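CRISPR-associated protein, Cse1 family (Acidimicrobium ferrooxidans, PDB 4H3T) probably serves as the large subunit of a type I-E CRISPR Cascade complex, taking part in RNA-guided recognition of invading DNA. Local coordinates at residues Trp163-Asp175 and Phe258-Glu270. The protein carries 1 engineered substitution. Residues are numbered along the deposited sequence; the frame is centred on the assembly and turned at random.
Sequences WLVERHAFGSASD and FTWQGRRIRLFPE
The imidazole of H168 lies between I265 CD1, in CH-pi contact over one face, 4.2 Å from the ring centroid, and the Q261 amide on the opposite face, turned 33° from the ring. At the ring edge, R263 N donates to H168 ND1 at 3.0 Å, tilted from the ring plane; F112 O takes up NE2, fixing the rotation of this buried ring. R263, its CG anti to the carbonyl carbon (chi1 -63°) and its chain bent at chi2, brings its guanidinium edge to D175: NE lies 2.7 Å from OD2 in a nearly straight salt bridge (171°) on the anti lone pair. The D175 carboxylate stands nearly perpendicular to this guanidinium, while R167 grips both its oxygens side-on, NE to OD2 and NH1 to OD1, on their syn sides but out of plane. R263 NH2 also reaches S172 O at 2.9 Å, from above the carbonyl plane. A leucine in place of R263 would probably take one of two arginine partners from D175 and the side-chain donor from S172 O. L164 CD1 packs on I265 CG2 at 3.7 Å. This is helix-on-sheet packing, segment 163-170 roughly antiparallel to 263-270, with the R167-D175-R263 salt-bridge network tying the type I turn S172-D175 to the strand.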
loop_
_atom_site.group_PDB
_atom_site.type_symbol
_atom_site.label_atom_id
_atom_site.label_comp_id
_atom_site.label_asym_id
_atom_site.label_seq_id
_atom_site.Cartn_x
_atom_site.Cartn_y
_atom_site.Cartn_z
ATOM N N TRP A 163 -7.202 11.168 -11.103
ATOM C CA TRP A 163 -7.785 9.873 -11.374
ATOM C C TRP A 163 -7.203 9.173 -12.598
ATOM O O TRP A 163 -7.211 7.927 -12.655
ATOM C CB TRP A 163 -9.266 9.937 -11.486
ATOM C CG TRP A 163 -9.914 10.206 -10.170
ATOM C CD1 TRP A 163 -10.663 11.296 -9.836
ATOM C CD2 TRP A 163 -9.948 9.339 -9.045
ATOM N NE1 TRP A 163 -11.151 11.156 -8.556
ATOM C CE2 TRP A 163 -10.639 10.023 -8.011
ATOM C CE3 TRP A 163 -9.311 8.122 -8.731
ATOM C CZ2 TRP A 163 -10.858 9.453 -6.759
ATOM C CZ3 TRP A 163 -9.520 7.572 -7.489
ATOM C CH2 TRP A 163 -10.249 8.261 -6.504
ATOM N N LEU A 164 -6.708 9.952 -13.555
ATOM C CA LEU A 164 -6.047 9.433 -14.739
ATOM C C LEU A 164 -4.756 8.684 -14.357
ATOM O O LEU A 164 -4.546 7.577 -14.803
ATOM C CB LEU A 164 -5.755 10.594 -15.682
ATOM C CG LEU A 164 -4.960 10.361 -16.919
ATOM C CD1 LEU A 164 -5.662 9.357 -17.828
ATOM C CD2 LEU A 164 -4.758 11.679 -17.651
ATOM N N VAL A 165 -3.949 9.280 -13.455
ATOM C CA VAL A 165 -2.742 8.714 -12.945
ATOM C C VAL A 165 -3.075 7.462 -12.166
ATOM O O VAL A 165 -2.467 6.416 -12.366
ATOM C CB VAL A 165 -1.951 9.732 -12.101
ATOM C CG1 VAL A 165 -0.720 9.041 -11.463
ATOM C CG2 VAL A 165 -1.483 10.901 -12.980
ATOM N N GLU A 166 -4.129 7.515 -11.382
ATOM C CA GLU A 166 -4.532 6.362 -10.606
ATOM C C GLU A 166 -5.039 5.235 -11.477
ATOM O O GLU A 166 -4.751 4.070 -11.171
ATOM C CB GLU A 166 -5.611 6.788 -9.570
ATOM C CG GLU A 166 -6.018 5.725 -8.533
ATOM C CD GLU A 166 -7.191 4.822 -8.875
ATOM O OE1 GLU A 166 -7.616 4.834 -10.049
ATOM O OE2 GLU A 166 -7.632 4.041 -7.994
ATOM N N ARG A 167 -5.816 5.533 -12.537
ATOM C CA ARG A 167 -6.459 4.470 -13.299
ATOM C C ARG A 167 -5.467 3.633 -14.095
ATOM O O ARG A 167 -5.716 2.462 -14.301
ATOM C CB ARG A 167 -7.553 5.050 -14.205
ATOM C CG ARG A 167 -8.414 3.999 -14.840
ATOM C CD ARG A 167 -9.018 2.999 -13.879
ATOM N NE ARG A 167 -10.257 2.491 -14.442
ATOM C CZ ARG A 167 -11.450 3.024 -14.269
ATOM N NH1 ARG A 167 -12.506 2.533 -14.920
ATOM N NH2 ARG A 167 -11.604 4.080 -13.481
ATOM N N HIS A 168 -4.382 4.217 -14.572
ATOM C CA HIS A 168 -3.370 3.433 -15.277
ATOM C C HIS A 168 -2.723 2.369 -14.397
ATOM O O HIS A 168 -2.304 1.310 -14.901
ATOM C CB HIS A 168 -2.263 4.320 -15.791
ATOM C CG HIS A 168 -2.546 4.979 -17.086
ATOM N ND1 HIS A 168 -2.553 4.269 -18.251
ATOM C CD2 HIS A 168 -2.930 6.259 -17.341
ATOM C CE1 HIS A 168 -2.813 5.156 -19.205
ATOM N NE2 HIS A 168 -3.090 6.358 -18.692
ATOM N N ALA A 169 -2.691 2.606 -13.080
ATOM C CA ALA A 169 -2.040 1.738 -12.083
ATOM C C ALA A 169 -3.008 0.801 -11.350
ATOM O O ALA A 169 -2.576 -0.232 -10.885
ATOM C CB ALA A 169 -1.335 2.651 -11.045
ATOM N N PHE A 170 -4.267 1.220 -11.108
ATOM C CA PHE A 170 -5.190 0.497 -10.240
ATOM C C PHE A 170 -6.474 0.046 -10.954
ATOM O O PHE A 170 -7.381 -0.369 -10.298
ATOM C CB PHE A 170 -5.583 1.389 -9.032
ATOM C CG PHE A 170 -4.569 1.395 -7.921
ATOM C CD1 PHE A 170 -4.555 0.389 -6.985
ATOM C CD2 PHE A 170 -3.687 2.463 -7.762
ATOM C CE1 PHE A 170 -3.651 0.403 -5.909
ATOM C CE2 PHE A 170 -2.792 2.492 -6.658
ATOM C CZ PHE A 170 -2.793 1.454 -5.747
ATOM N N GLY A 171 -6.512 0.033 -12.260
ATOM C CA GLY A 171 -7.719 -0.390 -12.951
ATOM C C GLY A 171 -8.065 -1.876 -12.783
ATOM O O GLY A 171 -7.264 -2.693 -12.328
ATOM N N SER A 172 -9.297 -2.233 -13.101
ATOM C CA SER A 172 -9.750 -3.617 -12.976
ATOM C C SER A 172 -9.959 -4.206 -14.394
ATOM O O SER A 172 -9.814 -3.488 -15.403
ATOM C CB SER A 172 -11.053 -3.648 -12.175
ATOM O OG SER A 172 -12.139 -3.230 -12.991
ATOM N N ALA A 173 -10.408 -5.482 -14.458
ATOM C CA ALA A 173 -10.720 -6.153 -15.723
ATOM C C ALA A 173 -11.992 -5.612 -16.350
ATOM O O ALA A 173 -12.292 -5.987 -17.481
ATOM C CB ALA A 173 -10.835 -7.655 -15.521
ATOM N N SER A 174 -12.733 -4.710 -15.656
ATOM C CA SER A 174 -13.908 -4.009 -16.225
ATOM C C SER A 174 -13.508 -3.029 -17.329
ATOM O O SER A 174 -14.380 -2.616 -18.075
ATOM C CB SER A 174 -14.656 -3.208 -15.144
ATOM O OG SER A 174 -15.195 -4.110 -14.195
ATOM N N ASP A 175 -12.230 -2.656 -17.466
ATOM C CA ASP A 175 -11.803 -1.636 -18.455
ATOM C C ASP A 175 -11.582 -2.307 -19.828
ATOM O O ASP A 175 -10.512 -2.216 -20.384
ATOM C CB ASP A 175 -10.511 -0.952 -17.947
ATOM C CG ASP A 175 -10.647 -0.230 -16.638
ATOM O OD1 ASP A 175 -11.796 0.140 -16.271
ATOM O OD2 ASP A 175 -9.606 0.035 -15.998
ATOM N N PHE A 258 7.144 3.193 -12.993
ATOM C CA PHE A 258 6.402 4.153 -12.209
ATOM C C PHE A 258 5.393 5.036 -13.026
ATOM O O PHE A 258 4.567 5.663 -12.411
ATOM C CB PHE A 258 7.335 5.055 -11.445
ATOM C CG PHE A 258 8.124 4.456 -10.294
ATOM C CD1 PHE A 258 8.027 3.107 -9.976
ATOM C CD2 PHE A 258 8.957 5.242 -9.540
ATOM C CE1 PHE A 258 8.804 2.554 -8.926
ATOM C CE2 PHE A 258 9.770 4.698 -8.541
ATOM C CZ PHE A 258 9.586 3.384 -8.150
ATOM N N THR A 259 5.490 5.094 -14.372
ATOM C CA THR A 259 4.599 5.865 -15.211
ATOM C C THR A 259 3.916 4.975 -16.240
ATOM O O THR A 259 3.494 5.449 -17.286
ATOM C CB THR A 259 5.422 6.955 -15.883
ATOM O OG1 THR A 259 6.437 6.378 -16.733
ATOM C CG2 THR A 259 6.053 7.889 -14.879
ATOM N N TRP A 260 3.775 3.688 -15.926
ATOM C CA TRP A 260 3.310 2.692 -16.876
ATOM C C TRP A 260 1.945 3.012 -17.439
ATOM O O TRP A 260 1.006 3.237 -16.678
ATOM C CB TRP A 260 3.264 1.304 -16.180
ATOM C CG TRP A 260 3.194 0.156 -17.119
ATOM C CD1 TRP A 260 2.111 -0.626 -17.385
ATOM C CD2 TRP A 260 4.281 -0.389 -17.866
ATOM N NE1 TRP A 260 2.467 -1.646 -18.232
ATOM C CE2 TRP A 260 3.797 -1.528 -18.542
ATOM C CE3 TRP A 260 5.642 -0.092 -17.951
ATOM C CZ2 TRP A 260 4.636 -2.375 -19.265
ATOM C CZ3 TRP A 260 6.470 -0.941 -18.660
ATOM C CH2 TRP A 260 5.960 -2.048 -19.335
ATOM N N GLN A 261 1.838 3.016 -18.747
ATOM C CA GLN A 261 0.565 3.171 -19.434
ATOM C C GLN A 261 -0.118 1.826 -19.475
ATOM O O GLN A 261 -0.249 1.181 -20.535
ATOM C CB GLN A 261 0.783 3.792 -20.825
ATOM C CG GLN A 261 1.551 5.110 -20.775
ATOM C CD GLN A 261 0.779 6.192 -20.076
ATOM O OE1 GLN A 261 -0.121 6.791 -20.637
ATOM N NE2 GLN A 261 1.077 6.412 -18.828
ATOM N N GLY A 262 -0.736 1.492 -18.338
ATOM C CA GLY A 262 -1.490 0.252 -18.178
ATOM C C GLY A 262 -2.856 0.280 -18.827
ATOM O O GLY A 262 -3.491 -0.763 -18.976
ATOM N N ARG A 263 -3.329 1.475 -19.179
ATOM C CA ARG A 263 -4.592 1.688 -19.876
ATOM C C ARG A 263 -4.349 2.599 -21.106
ATOM O O ARG A 263 -3.214 3.005 -21.383
ATOM C CB ARG A 263 -5.646 2.298 -18.904
ATOM C CG ARG A 263 -6.007 1.367 -17.696
ATOM C CD ARG A 263 -6.835 0.249 -18.173
ATOM N NE ARG A 263 -7.244 -0.701 -17.120
ATOM C CZ ARG A 263 -6.581 -1.793 -16.740
ATOM N NH1 ARG A 263 -5.387 -2.068 -17.245
ATOM N NH2 ARG A 263 -7.104 -2.610 -15.848
ATOM N N ARG A 264 -5.382 2.722 -21.912
ATOM C CA ARG A 264 -5.500 3.640 -23.021
ATOM C C ARG A 264 -6.728 4.496 -22.707
ATOM O O ARG A 264 -7.876 3.999 -22.660
ATOM C CB ARG A 264 -5.606 2.939 -24.369
ATOM C CG ARG A 264 -4.345 2.184 -24.755
ATOM C CD ARG A 264 -3.091 3.052 -24.871
ATOM N NE ARG A 264 -1.970 2.235 -25.326
ATOM C CZ ARG A 264 -1.097 1.608 -24.567
ATOM N NH1 ARG A 264 -1.086 1.801 -23.260
ATOM N NH2 ARG A 264 -0.145 0.857 -25.123
ATOM N N ILE A 265 -6.475 5.759 -22.429
ATOM C CA ILE A 265 -7.517 6.663 -21.937
ATOM C C ILE A 265 -7.543 7.952 -22.720
ATOM O O ILE A 265 -6.512 8.480 -23.103
ATOM C CB ILE A 265 -7.287 6.943 -20.417
ATOM C CG1 ILE A 265 -7.255 5.608 -19.587
ATOM C CG2 ILE A 265 -8.324 7.911 -19.880
ATOM C CD1 ILE A 265 -6.998 5.788 -18.118
ATOM N N ARG A 266 -8.727 8.483 -22.891
ATOM C CA ARG A 266 -8.909 9.796 -23.488
ATOM C C ARG A 266 -9.961 10.538 -22.708
ATOM O O ARG A 266 -11.084 9.997 -22.521
ATOM C CB ARG A 266 -9.309 9.687 -24.974
ATOM C CG ARG A 266 -9.544 11.046 -25.639
ATOM C CD ARG A 266 -9.750 10.868 -27.123
ATOM N NE ARG A 266 -10.071 12.148 -27.742
ATOM C CZ ARG A 266 -10.466 12.312 -29.000
ATOM N NH1 ARG A 266 -10.644 11.262 -29.790
ATOM N NH2 ARG A 266 -10.724 13.533 -29.467
ATOM N N LEU A 267 -9.601 11.754 -22.228
ATOM C CA LEU A 267 -10.557 12.676 -21.553
ATOM C C LEU A 267 -11.214 13.523 -22.628
ATOM O O LEU A 267 -10.566 13.857 -23.612
ATOM C CB LEU A 267 -9.871 13.604 -20.559
ATOM C CG LEU A 267 -9.032 12.973 -19.473
ATOM C CD1 LEU A 267 -8.300 14.040 -18.657
ATOM C CD2 LEU A 267 -9.831 12.082 -18.540
ATOM N N PHE A 268 -12.480 13.830 -22.492
ATOM C CA PHE A 268 -13.182 14.705 -23.454
ATOM C C PHE A 268 -13.550 16.014 -22.730
ATOM O O PHE A 268 -14.631 16.092 -22.178
ATOM C CB PHE A 268 -14.417 14.016 -23.985
ATOM C CG PHE A 268 -14.066 12.825 -24.852
ATOM C CD1 PHE A 268 -13.780 12.990 -26.215
ATOM C CD2 PHE A 268 -13.930 11.557 -24.297
ATOM C CE1 PHE A 268 -13.517 11.882 -27.031
ATOM C CE2 PHE A 268 -13.601 10.459 -25.098
ATOM C CZ PHE A 268 -13.357 10.634 -26.455
ATOM N N PRO A 269 -12.663 17.016 -22.692
ATOM C CA PRO A 269 -12.998 18.258 -21.947
ATOM C C PRO A 269 -14.046 19.124 -22.681
ATOM O O PRO A 269 -14.201 19.026 -23.888
ATOM C CB PRO A 269 -11.660 18.991 -21.870
ATOM C CG PRO A 269 -10.943 18.570 -23.178
ATOM C CD PRO A 269 -11.294 17.082 -23.255
ATOM N N GLU A 270 -14.747 19.963 -21.927
ATOM C CA GLU A 270 -15.757 20.872 -22.470
ATOM C C GLU A 270 -15.684 22.166 -21.744
ATOM O O GLU A 270 -15.528 22.176 -20.507
ATOM C CB GLU A 270 -17.162 20.263 -22.352
ATOM C CG GLU A 270 -18.307 21.146 -22.790
ATOM C CD GLU A 270 -19.714 20.678 -22.456
ATOM O OE1 GLU A 270 -19.841 19.741 -21.646
ATOM O OE2 GLU A 270 -20.690 21.272 -22.973
#